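Local coordinates for protein ABC sugar (Ribose) transporter, periplasmic substrate-binding subunit (Rhodobacter sphaeroides, PDB 3L49) that probably binds a sugar in the periplasm as the substrate-recognition subunit of an ABC transporter, though its natural ligand is not established, at residues I142-D145 with Q146-Y149; S105-Y108 with S109-A112; A115-M118 with V119-L122; A197-D200 with V201-I204. All coordinates share one frame; numbering follows the deposited sequence.

Contact 1 (I142-D145 with Q146-Y149)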
ATOM      1  N   ILE A 142       1.244  -2.375   9.411  1.00 20.08           N
ATOM      2  CA  ILE A 142       0.452  -3.575   9.666  1.00 16.58           C
ATOM      3  C   ILE A 142       1.042  -4.767   8.915  1.00 23.46           C
ATOM      4  O   ILE A 142       1.292  -5.817   9.514  1.00 23.93           O
ATOM      5  CB  ILE A 142      -1.039  -3.387   9.286  1.00 22.25           C
ATOM      6  CG1 ILE A 142      -1.673  -2.245  10.098  1.00 20.89           C
ATOM      7  CG2 ILE A 142      -1.810  -4.692   9.496  1.00 13.12           C
ATOM      8  CD1 ILE A 142      -2.996  -1.696   9.495  1.00  9.11           C
ATOM      9  N   ARG A 143       1.295  -4.591   7.615  1.00 25.94           N
ATOM     10  CA  ARG A 143       1.854  -5.657   6.779  1.00 22.90           C
ATOM     11  C   ARG A 143       3.192  -6.193   7.297  1.00 19.62           C
ATOM     12  O   ARG A 143       3.427  -7.396   7.284  1.00 20.92           O
ATOM     13  CB  ARG A 143       1.985  -5.197   5.330  1.00 26.64           C
ATOM     14  CG  ARG A 143       0.673  -5.152   4.564  1.00 15.62           C
ATOM     15  CD  ARG A 143       0.800  -4.196   3.398  1.00 17.13           C
ATOM     16  NE  ARG A 143      -0.485  -3.775   2.848  1.00 11.50           N
ATOM     17  CZ  ARG A 143      -0.623  -2.822   1.933  1.00 25.80           C
ATOM     18  NH1 ARG A 143       0.448  -2.193   1.473  1.00 18.00           N
ATOM     19  NH2 ARG A 143      -1.831  -2.505   1.463  1.00 15.00           N
ATOM     20  N   TYR A 144       4.049  -5.296   7.775  1.00 29.14           N
ATOM     21  CA  TYR A 144       5.321  -5.695   8.370  1.00 26.35           C
ATOM     22  C   TYR A 144       5.144  -6.405   9.709  1.00 25.98           C
ATOM     23  O   TYR A 144       5.784  -7.432   9.944  1.00 30.32           O
ATOM     24  CB  TYR A 144       6.254  -4.493   8.525  1.00 27.71           C
ATOM     25  CG  TYR A 144       7.582  -4.837   9.156  1.00 39.97           C
ATOM     26  CD1 TYR A 144       8.619  -5.375   8.387  1.00 40.04           C
ATOM     27  CD2 TYR A 144       7.802  -4.634  10.523  1.00 26.77           C
ATOM     28  CE1 TYR A 144       9.842  -5.701   8.965  1.00 23.71           C
ATOM     29  CE2 TYR A 144       9.018  -4.951  11.108  1.00 33.61           C
ATOM     30  CZ  TYR A 144      10.026  -5.486  10.323  1.00 34.16           C
ATOM     31  OH  TYR A 144      11.222  -5.802  10.893  1.00 35.37           O
ATOM     32  N   ASP A 145       4.294  -5.851  10.579  1.00 27.10           N
ATOM     33  CA  ASP A 145       4.048  -6.432  11.909  1.00 28.89           C
ATOM     34  C   ASP A 145       3.537  -7.873  11.857  1.00 28.04           C
ATOM     35  O   ASP A 145       3.987  -8.725  12.635  1.00 16.25           O
ATOM     36  CB  ASP A 145       3.069  -5.578  12.719  1.00 32.74           C
ATOM     37  CG  ASP A 145       3.716  -4.326  13.309  1.00 38.77           C
ATOM     38  OD1 ASP A 145       2.968  -3.410  13.716  1.00 34.62           O
ATOM     39  OD2 ASP A 145       4.960  -4.248  13.371  1.00 29.89           O
ATOM     40  N   GLN A 146       2.609  -8.131  10.932  1.00 17.19           N
ATOM     41  CA  GLN A 146       2.006  -9.455  10.766  1.00 16.60           C
ATOM     42  C   GLN A 146       3.012 -10.465  10.268  1.00 18.94           C
ATOM     43  O   GLN A 146       3.005 -11.607  10.711  1.00 27.32           O
ATOM     44  CB  GLN A 146       0.801  -9.403   9.816  1.00 21.88           C
ATOM     45  CG  GLN A 146      -0.371  -8.527  10.305  1.00 12.48           C
ATOM     46  CD  GLN A 146      -1.134  -9.152  11.474  1.00 27.90           C
ATOM     47  OE1 GLN A 146      -0.754  -9.007  12.632  1.00 35.12           O
ATOM     48  NE2 GLN A 146      -2.215  -9.836  11.165  1.00 33.81           N
ATOM     49  N   MET A 147       3.877 -10.031   9.354  1.00 18.86           N
ATOM     50  CA  MET A 147       4.960 -10.861   8.831  1.00 16.42           C
ATOM     51  C   MET A 147       5.876 -11.287   9.972  1.00 20.24           C
ATOM     52  O   MET A 147       6.177 -12.473  10.133  1.00 24.62           O
ATOM     53  CB  MET A 147       5.737 -10.102   7.724  1.00 14.27           C
ATOM     54  CG  MET A 147       6.863 -10.896   6.998  1.00 13.00           C
ATOM     55  SD  MET A 147       8.529 -10.724   7.729  1.00 18.35           S
ATOM     56  CE  MET A 147       8.509  -9.012   8.198  1.00 21.41           C
ATOM     57  N   LYS A 148       6.282 -10.312  10.776  1.00 21.55           N
ATOM     58  CA  LYS A 148       7.245 -10.554  11.827  1.00 26.93           C
ATOM     59  C   LYS A 148       6.650 -11.433  12.928  1.00 32.70           C
ATOM     60  O   LYS A 148       7.327 -12.329  13.441  1.00 33.00           O
ATOM     61  CB  LYS A 148       7.796  -9.229  12.366  1.00 25.76           C
ATOM     62  CG  LYS A 148       8.999  -9.413  13.285  1.00 45.69           C
ATOM     63  CD  LYS A 148      10.234  -8.698  12.772  1.00 52.98           C
ATOM     64  CE  LYS A 148      10.457  -7.384  13.480  1.00 70.54           C
ATOM     65  NZ  LYS A 148      10.926  -7.520  14.888  1.00 75.06           N
ATOM     66  N   TYR A 149       5.377 -11.198  13.249  1.00 29.15           N
ATOM     67  CA  TYR A 149       4.657 -12.013  14.236  1.00 31.99           C
ATOM     68  C   TYR A 149       4.558 -13.492  13.813  1.00 32.60           C
ATOM     69  O   TYR A 149       4.856 -14.388  14.604  1.00 34.39           O
ATOM     70  CB  TYR A 149       3.266 -11.420  14.535  1.00 27.76           C
ATOM     71  CG  TYR A 149       2.518 -12.168  15.620  1.00 32.85           C
ATOM     72  CD1 TYR A 149       1.342 -12.866  15.333  1.00 27.32           C
ATOM     73  CD2 TYR A 149       3.005 -12.211  16.931  1.00 31.34           C
ATOM     74  CE1 TYR A 149       0.651 -13.567  16.330  1.00 26.19           C
ATOM     75  CE2 TYR A 149       2.328 -12.914  17.930  1.00 31.71           C
ATOM     76  CZ  TYR A 149       1.152 -13.583  17.623  1.00 28.01           C
ATOM     77  OH  TYR A 149       0.492 -14.286  18.605  1.00 24.28           O
TER
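Tyr144 carries most of the side-chain contact, meeting Met147 three residues on and Lys148 four residues on. Its CG stands anti to the backbone N (chi1 179°), which sets the ring beside Met147 and Lys148. Met147 bends at chi2 and chi3, and its terminal methyl CE settles 3.6 Å from Tyr144 CD1, approaching the ring at a slant. Lys148 lies alongside the same tyrosine and points the same way: its chain, curled at three successive torsions, places CE 3.1 Å from Tyr144 OH. The two aliphatic ends thus take different ring atoms, CD1 and CE1 for methionine, CE2 and CZ for lysine. The hydroxyl itself is hydrogen-bonded to Glu163. All eight residues lie in helix 138-152, the connection of a beta-alpha-beta unit whose strands are 126-131 and 157-159, and the backbone bonds repeat at i to i+4. Gln146 N to Ile142 O is 3.0 Å; Tyr149 N bonds Asp145 O in the same manner, while the bond from Met147 N to Arg143 O is weak. On another side of the helix, Gln146 runs beside Ile142, with CG 4.2 Å from Ile142 CG2, before bending at chi2 (-72°); its NE2 donates to Tyr108 O of helix 107-122. Asp145 OD2 is hydrogen-bonded to Tyr135 OH, and Arg143 extends away from this contact, with NE bonded to Asn107 OD1 and NH1 to an unidentified bound molecule.

Contact 2 (S105-Y108 with S109-A112)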
ATOM      1  N   SER A 105      -8.220  -2.097   2.835  1.00 23.31           N
ATOM      2  CA  SER A 105      -8.342  -3.549   2.768  1.00 17.92           C
ATOM      3  C   SER A 105      -8.033  -4.129   4.136  1.00 24.83           C
ATOM      4  O   SER A 105      -7.630  -3.397   5.046  1.00 34.91           O
ATOM      5  CB  SER A 105      -7.367  -4.122   1.747  1.00 21.57           C
ATOM      6  OG  SER A 105      -7.732  -3.752   0.434  1.00 30.29           O
ATOM      7  N   ASN A 106      -8.217  -5.440   4.289  1.00 20.25           N
ATOM      8  CA  ASN A 106      -7.876  -6.094   5.544  1.00 21.25           C
ATOM      9  C   ASN A 106      -6.402  -6.442   5.536  1.00 24.72           C
ATOM     10  O   ASN A 106      -5.999  -7.530   5.127  1.00 23.20           O
ATOM     11  CB  ASN A 106      -8.736  -7.333   5.792  1.00 21.81           C
ATOM     12  CG  ASN A 106      -8.594  -7.874   7.211  1.00 30.66           C
ATOM     13  OD1 ASN A 106      -7.667  -7.516   7.942  1.00 30.79           O
ATOM     14  ND2 ASN A 106      -9.518  -8.744   7.607  1.00 27.92           N
ATOM     15  N   ASN A 107      -5.605  -5.506   6.027  1.00 27.81           N
ATOM     16  CA  ASN A 107      -4.153  -5.610   5.934  1.00 33.61           C
ATOM     17  C   ASN A 107      -3.572  -6.560   6.955  1.00 30.37           C
ATOM     18  O   ASN A 107      -2.429  -7.006   6.819  1.00 27.79           O
ATOM     19  CB  ASN A 107      -3.523  -4.220   5.992  1.00 25.61           C
ATOM     20  CG  ASN A 107      -3.727  -3.470   4.702  1.00 20.77           C
ATOM     21  OD1 ASN A 107      -3.107  -3.800   3.693  1.00 38.41           O
ATOM     22  ND2 ASN A 107      -4.629  -2.485   4.704  1.00 19.26           N
ATOM     23  N   TYR A 108      -4.403  -6.883   7.945  1.00 31.63           N
ATOM     24  CA  TYR A 108      -4.104  -7.848   8.996  1.00 28.07           C
ATOM     25  C   TYR A 108      -4.109  -9.274   8.453  1.00 27.39           C
ATOM     26  O   TYR A 108      -3.185 -10.035   8.717  1.00 31.07           O
ATOM     27  CB  TYR A 108      -5.136  -7.724  10.116  1.00 24.74           C
ATOM     28  CG  TYR A 108      -5.201  -6.360  10.766  1.00 30.03           C
ATOM     29  CD1 TYR A 108      -6.079  -5.378  10.298  1.00 33.60           C
ATOM     30  CD2 TYR A 108      -4.394  -6.054  11.856  1.00 22.41           C
ATOM     31  CE1 TYR A 108      -6.140  -4.131  10.897  1.00 24.25           C
ATOM     32  CE2 TYR A 108      -4.447  -4.816  12.452  1.00 18.65           C
ATOM     33  CZ  TYR A 108      -5.321  -3.860  11.978  1.00 26.26           C
ATOM     34  OH  TYR A 108      -5.371  -2.626  12.597  1.00 26.78           O
ATOM     35  N   SER A 109      -5.161  -9.622   7.708  1.00 28.23           N
ATOM     36  CA  SER A 109      -5.271 -10.913   7.021  1.00 28.72           C
ATOM     37  C   SER A 109      -4.229 -10.988   5.914  1.00 26.85           C
ATOM     38  O   SER A 109      -3.466 -11.952   5.839  1.00 23.26           O
ATOM     39  CB  SER A 109      -6.668 -11.100   6.399  1.00 27.53           C
ATOM     40  OG  SER A 109      -7.696 -11.091   7.370  1.00 40.44           O
ATOM     41  N   ILE A 110      -4.221  -9.961   5.060  1.00 27.15           N
ATOM     42  CA  ILE A 110      -3.251  -9.818   3.976  1.00 26.21           C
ATOM     43  C   ILE A 110      -1.826 -10.035   4.476  1.00 27.21           C
ATOM     44  O   ILE A 110      -1.107 -10.871   3.929  1.00 31.48           O
ATOM     45  CB  ILE A 110      -3.395  -8.437   3.284  1.00 28.94           C
ATOM     46  CG1 ILE A 110      -4.562  -8.458   2.293  1.00 41.76           C
ATOM     47  CG2 ILE A 110      -2.112  -7.998   2.575  1.00 16.71           C
ATOM     48  CD1 ILE A 110      -5.059  -7.065   1.916  1.00 46.38           C
ATOM     49  N   GLY A 111      -1.447  -9.324   5.541  1.00 19.88           N
ATOM     50  CA  GLY A 111      -0.088  -9.371   6.052  1.00 15.74           C
ATOM     51  C   GLY A 111       0.260 -10.761   6.524  1.00 27.84           C
ATOM     52  O   GLY A 111       1.355 -11.255   6.256  1.00 32.34           O
ATOM     53  N   ALA A 112      -0.692 -11.398   7.205  1.00 23.45           N
ATOM     54  CA  ALA A 112      -0.496 -12.733   7.746  1.00 19.76           C
ATOM     55  C   ALA A 112      -0.423 -13.789   6.650  1.00 23.96           C
ATOM     56  O   ALA A 112       0.555 -14.534   6.588  1.00 26.36           O
ATOM     57  CB  ALA A 112      -1.591 -13.068   8.764  1.00 22.54           C
TER
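The N-terminal cap of helix 107-122 is built by Asn106, whose side chain folds over the first turn toward Ser109 just after strand 101-105. Asn106 has its CG anti to the backbone N (chi1 -169°), which brings OD1 within 3.3 Å of Ser109 N. The N-H points well at the oxygen, at 166°, but the donor stands 69° out of the amide plane. Asn106 OD1 also takes a weak bond from Tyr108 N, likewise 3.3 Å long and more bent. Beside this cap, Asn106 ND2 and Ser109 OG approach to 3.0 Å without the angle for a hydrogen bond. The regular helical ladder begins at the same residue: Ile110 N reaches Asn106 O at 3.0 Å, and Gly111 N reaches Asn107 O at 2.8 Å. Ile110 turns its CD1 back to Ser105 CB, 3.7 Å away, joining the residue before the cap to the first helical turn; Ser105 OG itself bonds Gln246, and Ile110 also packs on Ala276 of strand 271-280. With an alanine in place of Asn106, Ser109 N and the weaker donor Tyr108 N would probably be left without their side-chain acceptor. Asn106 OD1 thus serves two backbone N-H groups of the first turn, one of them weakly, for which the helix has no preceding turn of carbonyls.

Contact 3 (A115-M118 with V119-L122)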
ATOM      1  N   ALA A 115       2.722 -13.703   4.479  1.00 14.98           N
ATOM      2  CA  ALA A 115       3.816 -14.246   5.300  1.00 23.23           C
ATOM      3  C   ALA A 115       3.727 -15.763   5.441  1.00 27.10           C
ATOM      4  O   ALA A 115       4.738 -16.462   5.333  1.00 27.17           O
ATOM      5  CB  ALA A 115       3.837 -13.593   6.660  1.00 14.74           C
ATOM      6  N   LEU A 116       2.508 -16.260   5.654  1.00 31.16           N
ATOM      7  CA  LEU A 116       2.255 -17.691   5.793  1.00 24.99           C
ATOM      8  C   LEU A 116       2.562 -18.442   4.506  1.00 24.59           C
ATOM      9  O   LEU A 116       3.149 -19.530   4.542  1.00 19.80           O
ATOM     10  CB  LEU A 116       0.815 -17.953   6.239  1.00 31.83           C
ATOM     11  CG  LEU A 116       0.498 -17.695   7.712  1.00 14.20           C
ATOM     12  CD1 LEU A 116      -0.986 -17.447   7.880  1.00 22.24           C
ATOM     13  CD2 LEU A 116       0.976 -18.854   8.583  1.00 19.65           C
ATOM     14  N   GLN A 117       2.179 -17.849   3.373  1.00 22.95           N
ATOM     15  CA  GLN A 117       2.502 -18.400   2.056  1.00 22.20           C
ATOM     16  C   GLN A 117       4.011 -18.522   1.833  1.00 21.15           C
ATOM     17  O   GLN A 117       4.497 -19.529   1.318  1.00 29.72           O
ATOM     18  CB  GLN A 117       1.893 -17.541   0.952  1.00 23.95           C
ATOM     19  CG  GLN A 117       2.010 -18.180  -0.405  1.00 18.01           C
ATOM     20  CD  GLN A 117       1.270 -19.493  -0.450  1.00 34.50           C
ATOM     21  OE1 GLN A 117       0.075 -19.546  -0.155  1.00 29.39           O
ATOM     22  NE2 GLN A 117       1.977 -20.569  -0.793  1.00 31.47           N
ATOM     23  N   MET A 118       4.729 -17.480   2.232  1.00 24.59           N
ATOM     24  CA  MET A 118       6.181 -17.419   2.135  1.00 28.66           C
ATOM     25  C   MET A 118       6.872 -18.545   2.920  1.00 31.04           C
ATOM     26  O   MET A 118       7.786 -19.192   2.409  1.00 27.36           O
ATOM     27  CB  MET A 118       6.659 -16.044   2.610  1.00 18.87           C
ATOM     28  CG  MET A 118       8.127 -15.732   2.337  1.00 22.88           C
ATOM     29  SD  MET A 118       8.621 -14.077   2.866  1.00 23.36           S
ATOM     30  CE  MET A 118       7.090 -13.200   2.673  1.00 46.99           C
ATOM     31  N   VAL A 119       6.418 -18.788   4.149  1.00 35.42           N
ATOM     32  CA  VAL A 119       7.018 -19.835   4.980  1.00 39.40           C
ATOM     33  C   VAL A 119       6.596 -21.246   4.533  1.00 37.58           C
ATOM     34  O   VAL A 119       7.378 -22.200   4.628  1.00 36.28           O
ATOM     35  CB  VAL A 119       6.842 -19.562   6.516  1.00 37.31           C
ATOM     36  CG1 VAL A 119       5.422 -19.297   6.866  1.00 38.27           C
ATOM     37  CG2 VAL A 119       7.360 -20.711   7.352  1.00 44.70           C
ATOM     38  N   ALA A 120       5.381 -21.355   3.996  1.00 36.29           N
ATOM     39  CA  ALA A 120       4.932 -22.590   3.349  1.00 30.82           C
ATOM     40  C   ALA A 120       5.804 -22.925   2.137  1.00 31.30           C
ATOM     41  O   ALA A 120       6.250 -24.064   1.998  1.00 39.78           O
ATOM     42  CB  ALA A 120       3.454 -22.499   2.949  1.00 21.77           C
ATOM     43  N   ASP A 121       6.051 -21.934   1.279  1.00 30.44           N
ATOM     44  CA  ASP A 121       6.922 -22.109   0.106  1.00 34.76           C
ATOM     45  C   ASP A 121       8.378 -22.392   0.490  1.00 31.83           C
ATOM     46  O   ASP A 121       9.072 -23.118  -0.213  1.00 23.52           O
ATOM     47  CB  ASP A 121       6.880 -20.878  -0.803  1.00 40.24           C
ATOM     48  CG  ASP A 121       5.549 -20.713  -1.538  1.00 43.51           C
ATOM     49  OD1 ASP A 121       5.332 -19.636  -2.140  1.00 40.97           O
ATOM     50  OD2 ASP A 121       4.722 -21.644  -1.521  1.00 37.33           O
ATOM     51  N   LEU A 122       8.834 -21.806   1.598  1.00 29.15           N
ATOM     52  CA  LEU A 122      10.157 -22.098   2.149  1.00 28.29           C
ATOM     53  C   LEU A 122      10.237 -23.482   2.791  1.00 35.77           C
ATOM     54  O   LEU A 122      11.329 -24.024   2.973  1.00 37.73           O
ATOM     55  CB  LEU A 122      10.553 -21.037   3.177  1.00 25.51           C
ATOM     56  CG  LEU A 122      11.093 -19.710   2.654  1.00 20.29           C
ATOM     57  CD1 LEU A 122      11.087 -18.696   3.768  1.00 28.01           C
ATOM     58  CD2 LEU A 122      12.498 -19.879   2.077  1.00 28.15           C
TER
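The flat amide of Gln117 and the carboxylate of Asp121 meet through one oxygen, their planes 50° apart. Gln117 NE2 donates to Asp121 OD2 over 3.0 Å, and the oxygen lies practically in the plane of the amide. On the acid's side of the bond, the donor stands 45° out of the carboxylate plane, so the bond suits the amide better than the acid. Gln117 arrives there because CG is anti to its backbone N and the chain then bends at chi2 (62°), turning the amide along the helix. Asp121 OD1 has its own partner, Tyr221 OH, so both carboxylate oxygens are engaged. Were a leucine in place of Gln117, Asp121 OD2 would probably be left without this donor, the carboxylate still bonded to Tyr221 through OD1. The same turn carries the i to i+4 backbone bonds, among them Asp121 N to Gln117 O at 2.9 Å and Leu122 N to Met118 O at 2.9 Å. Val119 packs back on the preceding turn, its CG1 against the carbonyl oxygens of Ala115 and Leu116, while Met118 CG and Leu122 CD1 touch loosely at 4.4 Å. Around this end of helix 107-122, Met118 lies on Ala194 and Trp196 of strand 194-197, Val119 and Leu122 on Val157 of strand 157-159, Gln117 on Leu278 and Thr280 of strand 271-280, and Ala115 and Leu116 on helix 138-152.

Contact 4 (A197-D200 with V201-I204); sequences ACWD and VPMI
Trp199 receives Val201 and Pro202 over one face of its indole, two CH-pi contacts side by side. Pro202 CD sits 3.6 Å from the centroid of the five-membered ring, only 13° off the normal, and the proline stands roughly perpendicular to the tryptophan. Val201 CB is 4.0 Å from the centroid of the six-membered ring, 28° off the normal, with CG2 near the CZ3-CE3 edge. The indole takes this position with CG between the backbone N and the carbonyl carbon (chi1 66°), which lays the ring against the start of the helix. Apolar packing adds a second patch: Ala197 CB touches Pro202 CG at 3.8 Å and the methyl Met203 CE at 3.7 Å, the methionine bending at chi2 and chi3. Backbone bonds form the first helical turn, where Asp200 O accepts from Ile204 N at 3.2 Å and, weakly, from Met203 N. The polar ends look elsewhere: Trp199 NE1 bonds Asp166 and Asp200 OD2 bonds Ser226 N. A disulfide from Cys198 to Cys140 is a covalent tie. The Trp199 side chain lies about 4 Å from an unidentified bound molecule, consistent with a place by the ligand-binding cleft. The contact spans the turn between strand 194-197 and helix 200-212, with Thr171 of helix 171-185 against Val201 and Pro202, Phe229 of helix 227-234 against Met203, and Phe131 of strand 126-131 against Ala197 and Met203.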
ATOM      1  N   ALA A 197       8.330  -7.384   0.528  1.00 22.32           N
ATOM      2  CA  ALA A 197       8.038  -5.947   0.684  1.00 24.00           C
ATOM      3  C   ALA A 197       6.554  -5.723   0.986  1.00 26.57           C
ATOM      4  O   ALA A 197       5.723  -6.589   0.708  1.00 26.26           O
ATOM      5  CB  ALA A 197       8.461  -5.156  -0.537  1.00 26.38           C
ATOM      6  N   CYS A 198       6.223  -4.557   1.543  1.00 32.09           N
ATOM      7  CA  CYS A 198       4.837  -4.243   1.905  1.00 34.22           C
ATOM      8  C   CYS A 198       4.032  -3.805   0.680  1.00 28.65           C
ATOM      9  O   CYS A 198       2.827  -3.550   0.771  1.00 29.31           O
ATOM     10  CB  CYS A 198       4.765  -3.184   3.018  1.00 32.67           C
ATOM     11  SG  CYS A 198       5.256  -1.500   2.515  1.00 33.36           S
ATOM     12  N   TRP A 199       4.707  -3.731  -0.463  1.00 29.03           N
ATOM     13  CA  TRP A 199       4.062  -3.399  -1.730  1.00 28.71           C
ATOM     14  C   TRP A 199       4.788  -3.990  -2.939  1.00 27.02           C
ATOM     15  O   TRP A 199       5.949  -4.385  -2.844  1.00 27.36           O
ATOM     16  CB  TRP A 199       3.808  -1.882  -1.869  1.00 33.11           C
ATOM     17  CG  TRP A 199       5.036  -1.009  -1.951  1.00 32.14           C
ATOM     18  CD1 TRP A 199       6.118  -1.020  -1.124  1.00 35.92           C
ATOM     19  CD2 TRP A 199       5.274   0.029  -2.903  1.00 25.23           C
ATOM     20  NE1 TRP A 199       7.026  -0.075  -1.515  1.00 27.22           N
ATOM     21  CE2 TRP A 199       6.531   0.592  -2.602  1.00 25.29           C
ATOM     22  CE3 TRP A 199       4.549   0.538  -3.984  1.00 27.04           C
ATOM     23  CZ2 TRP A 199       7.083   1.634  -3.346  1.00 25.95           C
ATOM     24  CZ3 TRP A 199       5.096   1.580  -4.723  1.00 35.50           C
ATOM     25  CH2 TRP A 199       6.354   2.106  -4.407  1.00 30.69           C
ATOM     26  N   ASP A 200       4.058  -4.041  -4.054  1.00 25.34           N
ATOM     27  CA  ASP A 200       4.414  -4.709  -5.322  1.00 34.29           C
ATOM     28  C   ASP A 200       5.649  -4.223  -6.052  1.00 33.23           C
ATOM     29  O   ASP A 200       6.451  -5.024  -6.543  1.00 24.81           O
ATOM     30  CB  ASP A 200       3.278  -4.480  -6.321  1.00 37.15           C
ATOM     31  CG  ASP A 200       2.445  -5.687  -6.535  1.00 46.55           C
ATOM     32  OD1 ASP A 200       2.925  -6.791  -6.223  1.00 61.05           O
ATOM     33  OD2 ASP A 200       1.315  -5.526  -7.026  1.00 34.11           O
ATOM     34  N   VAL A 201       5.729  -2.900  -6.178  1.00 27.53           N
ATOM     35  CA  VAL A 201       6.632  -2.229  -7.108  1.00 28.84           C
ATOM     36  C   VAL A 201       8.126  -2.582  -6.920  1.00 26.20           C
ATOM     37  O   VAL A 201       8.764  -2.964  -7.902  1.00 23.09           O
ATOM     38  CB  VAL A 201       6.295  -0.697  -7.224  1.00 32.50           C
ATOM     39  CG1 VAL A 201       7.248   0.039  -8.137  1.00 27.96           C
ATOM     40  CG2 VAL A 201       4.861  -0.515  -7.729  1.00 19.57           C
ATOM     41  N   PRO A 202       8.665  -2.536  -5.672  1.00 24.56           N
ATOM     42  CA  PRO A 202      10.054  -3.009  -5.521  1.00 20.86           C
ATOM     43  C   PRO A 202      10.266  -4.489  -5.859  1.00 27.58           C
ATOM     44  O   PRO A 202      11.356  -4.875  -6.289  1.00 32.11           O
ATOM     45  CB  PRO A 202      10.365  -2.759  -4.034  1.00 18.61           C
ATOM     46  CG  PRO A 202       9.043  -2.636  -3.375  1.00 28.56           C
ATOM     47  CD  PRO A 202       8.112  -2.062  -4.386  1.00 22.17           C
ATOM     48  N   MET A 203       9.234  -5.309  -5.683  1.00 26.87           N
ATOM     49  CA  MET A 203       9.349  -6.733  -5.979  1.00 21.75           C
ATOM     50  C   MET A 203       9.429  -7.011  -7.476  1.00 21.53           C
ATOM     51  O   MET A 203       9.953  -8.048  -7.878  1.00 22.00           O
ATOM     52  CB  MET A 203       8.242  -7.543  -5.284  1.00 21.89           C
ATOM     53  CG  MET A 203       8.313  -7.549  -3.752  1.00 16.19           C
ATOM     54  SD  MET A 203       9.876  -8.164  -3.081  1.00  9.51           S
ATOM     55  CE  MET A 203      10.843  -6.678  -2.859  1.00 32.20           C
ATOM     56  N   ILE A 204       8.931  -6.075  -8.290  1.00 23.06           N
ATOM     57  CA  ILE A 204       9.095  -6.141  -9.747  1.00 27.22           C
ATOM     58  C   ILE A 204      10.585  -6.086 -10.099  1.00 21.74           C
ATOM     59  O   ILE A 204      11.069  -6.893 -10.889  1.00 31.36           O
ATOM     60  CB  ILE A 204       8.296  -5.032 -10.483  1.00 22.24           C
ATOM     61  CG1 ILE A 204       6.791  -5.243 -10.296  1.00 15.10           C
ATOM     62  CG2 ILE A 204       8.604  -5.035 -11.985  1.00 18.55           C
ATOM     63  CD1 ILE A 204       5.953  -3.971 -10.465  1.00 23.70           C
TER

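In the fold
Along the chain the order is contact 2, contact 3, contact 1, contact 4; each is local, so none closes a long loop, and none nests in or crosses another. Contacts 2 and 3 occupy the two ends of helix 107-122. Contact 1, on helix 138-152, packs along that helix, Met147 CA lying 3.7 Å from Ala115 CB of contact 3. Contact 4 begins the later helix 200-212, and the Cys140-Cys198 disulfide ties its loop to helix 138-152. Contacts 2 and 4 do not touch, their nearest atoms being about 7 Å apart; Arg143 of contact 1 bonds to both, to Asn107 and weakly to Cys198.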